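Local coordinates for protein intramolecular trans-sialidase (Macrobdella decora, PDB 3SLI) that cleaves sialic acid from sialoglycoconjugates by intramolecular trans-sialylation, releasing it as 2,7-anhydro-Neu5Ac, at residues G157-Q161 and G162-Y166. Residues are numbered along the deposited sequence; the frame is centred on the assembly and turned at random.
Sequences GTKRQ and GKIAY
T158 faces A165 and R160 faces K163 as antiparallel hydrogen-bonded pairs, closing a tight two-residue beta hairpin between strands 158-160 and 163-165. Each pair carries two backbone bonds, from T158 N to A165 O and A165 N to T158 O, then from R160 N to K163 O (2.9 Å) and K163 N to R160 O. The last of these is the least straight and reaches its carbonyl from above the plane. Between them K159 and I164 form a non-hydrogen-bonded pair, where K159 CA also makes a CA-H...O contact with K163 O at 3.3 Å. The reversal is a type I' turn, with both Q161 and G162 at positive phi. On the face of K159 and I164, the lysine chain crosses the isoleucine at an angle, K159 CG lying 4.0 Å from I164 CD1. On the other face, R160 lays CG and CD over the A165 methyl, with CD 3.4 Å from A165 CB; a bend at chi3 (80°) then turns the guanidinium toward the Y166 phenol. R160 NH1 comes to 3.0 Å from Y166 OH, but the angle is poor for a hydrogen bond, and the two planes are inclined by 28°. T158 OG1 sits at the edge of the tyrosine ring, 3.7 Å from Y166 CD2, and A165 CB lies over one face near the rim. The hairpin follows strand 152-155 at the surface of the concanavalin-like N-terminal domain and packs against strands 51-58 and 67-74. There S53 bonds T158 OG1, the Q65 carbonyl takes R160 NE, and H70 stacks on Y166. A salt bridge from R160 NH2 to D66 probably offsets the arginine charge beside nearby R84, while the aliphatic stem adds nonpolar packing within the hairpin.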
ATOM      1  N   GLY A 157      28.513  -7.270 -14.999  1.00 12.02           N
ATOM      2  CA  GLY A 157      28.369  -8.702 -15.169  1.00 11.89           C
ATOM      3  C   GLY A 157      29.250  -9.440 -14.186  1.00 12.48           C
ATOM      4  O   GLY A 157      30.045  -8.815 -13.472  1.00 12.48           O
ATOM      5  N   THR A 158      29.062 -10.753 -14.097  1.00 12.69           N
ATOM      6  CA  THR A 158      29.852 -11.607 -13.213  1.00 13.02           C
ATOM      7  C   THR A 158      30.454 -12.696 -14.088  1.00 14.96           C
ATOM      8  O   THR A 158      29.726 -13.394 -14.794  1.00 10.97           O
ATOM      9  CB  THR A 158      28.982 -12.251 -12.122  1.00 12.47           C
ATOM     10  OG1 THR A 158      28.547 -11.239 -11.201  1.00 11.48           O
ATOM     11  CG2 THR A 158      29.766 -13.325 -11.362  1.00  9.60           C
ATOM     12  N   LYS A 159      31.781 -12.804 -14.093  1.00 13.66           N
ATOM     13  CA  LYS A 159      32.440 -13.810 -14.915  1.00 12.61           C
ATOM     14  C   LYS A 159      32.313 -15.200 -14.301  1.00 13.65           C
ATOM     15  O   LYS A 159      32.725 -15.434 -13.153  1.00 12.68           O
ATOM     16  CB  LYS A 159      33.905 -13.434 -15.164  1.00 12.71           C
ATOM     17  CG  LYS A 159      34.051 -12.189 -16.026  1.00 14.63           C
ATOM     18  CD  LYS A 159      35.496 -11.888 -16.384  1.00 13.91           C
ATOM     19  CE  LYS A 159      35.565 -10.691 -17.316  1.00 15.69           C
ATOM     20  NZ  LYS A 159      36.951 -10.393 -17.774  1.00 14.64           N
ATOM     21  N   ARG A 160      31.667 -16.096 -15.046  1.00 15.91           N
ATOM     22  CA  ARG A 160      31.449 -17.477 -14.610  1.00 16.90           C
ATOM     23  C   ARG A 160      31.887 -18.393 -15.745  1.00 17.35           C
ATOM     24  O   ARG A 160      31.342 -18.335 -16.847  1.00 14.90           O
ATOM     25  CB  ARG A 160      29.974 -17.707 -14.275  1.00 15.34           C
ATOM     26  CG  ARG A 160      29.419 -16.710 -13.271  1.00 15.34           C
ATOM     27  CD  ARG A 160      27.992 -17.045 -12.873  1.00 13.19           C
ATOM     28  NE  ARG A 160      27.940 -18.111 -11.875  1.00 13.45           N
ATOM     29  CZ  ARG A 160      26.817 -18.677 -11.450  1.00 17.87           C
ATOM     30  NH1 ARG A 160      25.648 -18.283 -11.945  1.00 18.23           N
ATOM     31  NH2 ARG A 160      26.861 -19.625 -10.521  1.00 14.40           N
ATOM     32  N   GLN A 161      32.927 -19.180 -15.486  1.00 17.48           N
ATOM     33  CA  GLN A 161      33.495 -20.093 -16.476  1.00 17.21           C
ATOM     34  C   GLN A 161      33.734 -19.401 -17.819  1.00 16.14           C
ATOM     35  O   GLN A 161      33.342 -19.906 -18.880  1.00 15.08           O
ATOM     36  CB  GLN A 161      32.631 -21.345 -16.644  1.00 18.23           C
ATOM     37  CG  GLN A 161      32.423 -22.100 -15.349  1.00 16.76           C
ATOM     38  CD  GLN A 161      31.899 -23.507 -15.568  1.00 20.73           C
ATOM     39  OE1 GLN A 161      32.671 -24.468 -15.602  1.00 20.00           O
ATOM     40  NE2 GLN A 161      30.584 -23.640 -15.693  1.00 15.72           N
ATOM     41  N   GLY A 162      34.374 -18.234 -17.748  1.00 14.48           N
ATOM     42  CA  GLY A 162      34.709 -17.464 -18.935  1.00 15.14           C
ATOM     43  C   GLY A 162      33.579 -16.758 -19.660  1.00 16.54           C
ATOM     44  O   GLY A 162      33.794 -16.220 -20.750  1.00 18.03           O
ATOM     45  N   LYS A 163      32.391 -16.738 -19.060  1.00 16.97           N
ATOM     46  CA  LYS A 163      31.222 -16.098 -19.662  1.00 17.52           C
ATOM     47  C   LYS A 163      30.729 -14.957 -18.789  1.00 15.09           C
ATOM     48  O   LYS A 163      30.903 -14.975 -17.566  1.00 14.78           O
ATOM     49  CB  LYS A 163      30.065 -17.104 -19.790  1.00 16.61           C
ATOM     50  CG  LYS A 163      30.362 -18.336 -20.608  1.00 23.67           C
ATOM     51  CD  LYS A 163      30.485 -17.997 -22.072  1.00 31.46           C
ATOM     52  CE  LYS A 163      30.716 -19.249 -22.906  1.00 39.06           C
ATOM     53  NZ  LYS A 163      30.772 -18.919 -24.359  1.00 41.96           N
ATOM     54  N   ILE A 164      30.079 -13.983 -19.414  1.00 13.86           N
ATOM     55  CA  ILE A 164      29.506 -12.865 -18.681  1.00 14.62           C
ATOM     56  C   ILE A 164      28.097 -13.282 -18.235  1.00 13.74           C
ATOM     57  O   ILE A 164      27.191 -13.431 -19.061  1.00 15.19           O
ATOM     58  CB  ILE A 164      29.412 -11.573 -19.552  1.00 13.59           C
ATOM     59  CG1 ILE A 164      30.816 -11.052 -19.901  1.00 14.84           C
ATOM     60  CG2 ILE A 164      28.614 -10.483 -18.808  1.00 13.28           C
ATOM     61  CD1 ILE A 164      31.609 -10.529 -18.709  1.00 13.28           C
ATOM     62  N   ALA A 165      27.941 -13.553 -16.947  1.00 13.05           N
ATOM     63  CA  ALA A 165      26.643 -13.926 -16.388  1.00 13.49           C
ATOM     64  C   ALA A 165      25.988 -12.674 -15.784  1.00 12.00           C
ATOM     65  O   ALA A 165      26.670 -11.674 -15.540  1.00 12.45           O
ATOM     66  CB  ALA A 165      26.818 -15.003 -15.322  1.00 11.62           C
ATOM     67  N   TYR A 166      24.678 -12.729 -15.547  1.00 11.82           N
ATOM     68  CA  TYR A 166      23.923 -11.600 -14.982  1.00 11.53           C
ATOM     69  C   TYR A 166      24.296 -10.324 -15.751  1.00 13.12           C
ATOM     70  O   TYR A 166      24.658  -9.310 -15.150  1.00 12.31           O
ATOM     71  CB  TYR A 166      24.276 -11.429 -13.499  1.00 11.51           C
ATOM     72  CG  TYR A 166      24.267 -12.706 -12.687  1.00 12.57           C
ATOM     73  CD1 TYR A 166      23.227 -13.630 -12.809  1.00 11.25           C
ATOM     74  CD2 TYR A 166      25.292 -12.982 -11.772  1.00 11.20           C
ATOM     75  CE1 TYR A 166      23.206 -14.793 -12.042  1.00 15.62           C
ATOM     76  CE2 TYR A 166      25.281 -14.135 -11.000  1.00 13.40           C
ATOM     77  CZ  TYR A 166      24.234 -15.040 -11.137  1.00 15.54           C
ATOM     78  OH  TYR A 166      24.205 -16.177 -10.363  1.00 14.12           O
TER